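Long-range contact in suppressor of fused homolog (Drosophila melanogaster, PDB 6LPH), which is the N-terminal part of a protein that probably binds and sequesters transcription factors, here bound to a Fu peptide: residues L104-A109 with P129-N134. Residues are numbered along the deposited sequence; the frame is centred on the assembly and turned at random.
Sequences LTFRLA and PTWPAN
Phe106 and Leu108, alternate residues on one face of strand 97-109, pack against the start of helix 131-146, a helix-on-sheet contact in the mixed sheet of the SUFU domain. The tight part centres on Leu108 CD2, which meets Trp131 CZ2 at 3.6 Å and Pro132 CG at 3.9 Å. A chi1 of 171° turns the Leu108 side chain away from its own N and puts this methyl between the indole and the two prolines. Phe106 comes in crosswise: its CD2 touches Pro132 CB at 3.7 Å and its CE2 meets Trp131 CH2 at 3.8 Å, the ring planes inclined at 67° in an oblique pairing. In Trp131 a chi1 of 71° folds the indole back over Pro132. Replacing Trp131 by alanine would remove the indole and probably leave Phe106 CE2 and the Leu108 methyls without their aromatic partner and uncover one side of Pro132. The outer side is looser: partly exposed Pro129 comes closest to Leu108 with CG, 4.0 Å from CD2, while its carbonyl O accepts a hydrogen bond from Tyr74 OH and Thr130, next in the chain, hydrogen-bonds through OG1 to a polar side chain of the bound peptide. Within the tight part, Pro132 CG lies 3.5 Å off the indole plane, near the middle of the ring system.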
loop_
_atom_site.group_PDB
_atom_site.type_symbol
_atom_site.label_atom_id
_atom_site.label_comp_id
_atom_site.label_asym_id
_atom_site.label_seq_id
_atom_site.Cartn_x
_atom_site.Cartn_y
_atom_site.Cartn_z
ATOM N N LEU A 104 -0.759 -3.158 -5.316
ATOM C CA LEU A 104 -0.027 -2.453 -4.294
ATOM C C LEU A 104 -0.536 -2.802 -2.892
ATOM O O LEU A 104 -1.763 -2.912 -2.677
ATOM C CB LEU A 104 -0.217 -0.949 -4.479
ATOM C CG LEU A 104 0.351 -0.402 -5.809
ATOM C CD1 LEU A 104 -0.068 1.047 -6.016
ATOM C CD2 LEU A 104 1.878 -0.532 -5.841
ATOM N N THR A 105 0.395 -2.974 -1.950
ATOM C CA THR A 105 0.034 -3.011 -0.536
ATOM C C THR A 105 0.815 -1.957 0.278
ATOM O O THR A 105 1.823 -1.405 -0.194
ATOM C CB THR A 105 0.159 -4.407 0.105
ATOM O OG1 THR A 105 1.525 -4.680 0.405
ATOM C CG2 THR A 105 -0.385 -5.540 -0.846
ATOM N N PHE A 106 0.344 -1.675 1.488
ATOM C CA PHE A 106 1.038 -0.693 2.324
ATOM C C PHE A 106 0.732 -1.049 3.781
ATOM O O PHE A 106 -0.384 -1.480 4.095
ATOM C CB PHE A 106 0.556 0.700 1.947
ATOM C CG PHE A 106 1.179 1.841 2.753
ATOM C CD1 PHE A 106 2.571 2.051 2.764
ATOM C CD2 PHE A 106 0.366 2.741 3.430
ATOM C CE1 PHE A 106 3.149 3.115 3.448
ATOM C CE2 PHE A 106 0.937 3.849 4.119
ATOM C CZ PHE A 106 2.327 4.017 4.141
ATOM N N ARG A 107 1.751 -0.973 4.634
ATOM C CA ARG A 107 1.563 -1.245 6.072
ATOM C C ARG A 107 1.867 0.011 6.857
ATOM O O ARG A 107 2.989 0.557 6.813
ATOM C CB ARG A 107 2.414 -2.401 6.545
ATOM C CG ARG A 107 2.005 -3.730 5.850
ATOM C CD ARG A 107 2.836 -4.893 6.335
ATOM N NE ARG A 107 2.535 -6.108 5.562
ATOM C CZ ARG A 107 1.521 -6.939 5.831
ATOM N NH1 ARG A 107 0.718 -6.713 6.901
ATOM N NH2 ARG A 107 1.329 -8.031 5.078
ATOM N N LEU A 108 0.874 0.474 7.581
ATOM C CA LEU A 108 1.012 1.779 8.250
ATOM C C LEU A 108 0.906 1.671 9.785
ATOM O O LEU A 108 -0.132 1.272 10.318
ATOM C CB LEU A 108 -0.009 2.746 7.675
ATOM C CG LEU A 108 -0.139 4.095 8.431
ATOM C CD1 LEU A 108 1.140 4.909 8.315
ATOM C CD2 LEU A 108 -1.344 4.877 7.893
ATOM N N ALA A 109 1.985 2.034 10.484
ATOM C CA ALA A 109 2.046 1.917 11.943
ATOM C C ALA A 109 0.986 2.799 12.590
ATOM O O ALA A 109 0.749 3.932 12.158
ATOM C CB ALA A 109 3.446 2.280 12.466
ATOM N N PRO A 129 -6.916 5.187 8.923
ATOM C CA PRO A 129 -6.741 6.386 8.095
ATOM C C PRO A 129 -6.983 6.048 6.632
ATOM O O PRO A 129 -6.704 4.913 6.200
ATOM C CB PRO A 129 -5.276 6.754 8.304
ATOM C CG PRO A 129 -4.822 6.020 9.507
ATOM C CD PRO A 129 -5.660 4.781 9.575
ATOM N N THR A 130 -7.541 6.994 5.881
ATOM C CA THR A 130 -7.874 6.725 4.490
ATOM C C THR A 130 -6.911 7.428 3.559
ATOM O O THR A 130 -6.909 7.183 2.362
ATOM C CB THR A 130 -9.333 7.108 4.130
ATOM O OG1 THR A 130 -9.574 8.476 4.503
ATOM C CG2 THR A 130 -10.354 6.212 4.846
ATOM N N TRP A 131 -6.057 8.282 4.102
ATOM C CA TRP A 131 -5.063 8.955 3.248
ATOM C C TRP A 131 -4.198 8.014 2.403
ATOM O O TRP A 131 -3.824 8.392 1.293
ATOM C CB TRP A 131 -4.254 10.026 4.015
ATOM C CG TRP A 131 -3.266 9.445 5.016
ATOM C CD1 TRP A 131 -3.407 9.355 6.395
ATOM C CD2 TRP A 131 -1.949 8.832 4.723
ATOM N NE1 TRP A 131 -2.306 8.760 6.959
ATOM C CE2 TRP A 131 -1.395 8.417 6.014
ATOM C CE3 TRP A 131 -1.210 8.589 3.559
ATOM C CZ2 TRP A 131 -0.140 7.812 6.122
ATOM C CZ3 TRP A 131 0.052 7.977 3.680
ATOM C CH2 TRP A 131 0.560 7.578 4.923
ATOM N N PRO A 132 -3.888 6.778 2.882
ATOM C CA PRO A 132 -3.069 5.902 2.024
ATOM C C PRO A 132 -3.749 5.499 0.713
ATOM O O PRO A 132 -3.061 5.143 -0.245
ATOM C CB PRO A 132 -2.781 4.689 2.940
ATOM C CG PRO A 132 -2.770 5.344 4.325
ATOM C CD PRO A 132 -4.011 6.187 4.227
ATOM N N ALA A 133 -5.078 5.574 0.660
ATOM C CA ALA A 133 -5.813 5.320 -0.579
ATOM C C ALA A 133 -5.439 6.286 -1.711
ATOM O O ALA A 133 -5.265 5.829 -2.836
ATOM C CB ALA A 133 -7.330 5.316 -0.337
ATOM N N ASN A 134 -5.343 7.593 -1.412
ATOM C CA ASN A 134 -4.781 8.602 -2.336
ATOM C C ASN A 134 -3.395 8.257 -2.792
ATOM O O ASN A 134 -3.072 8.458 -3.952
ATOM C CB ASN A 134 -4.604 9.967 -1.660
ATOM C CG ASN A 134 -5.898 10.679 -1.411
ATOM O OD1 ASN A 134 -5.963 11.520 -0.514
ATOM N ND2 ASN A 134 -6.928 10.369 -2.189
#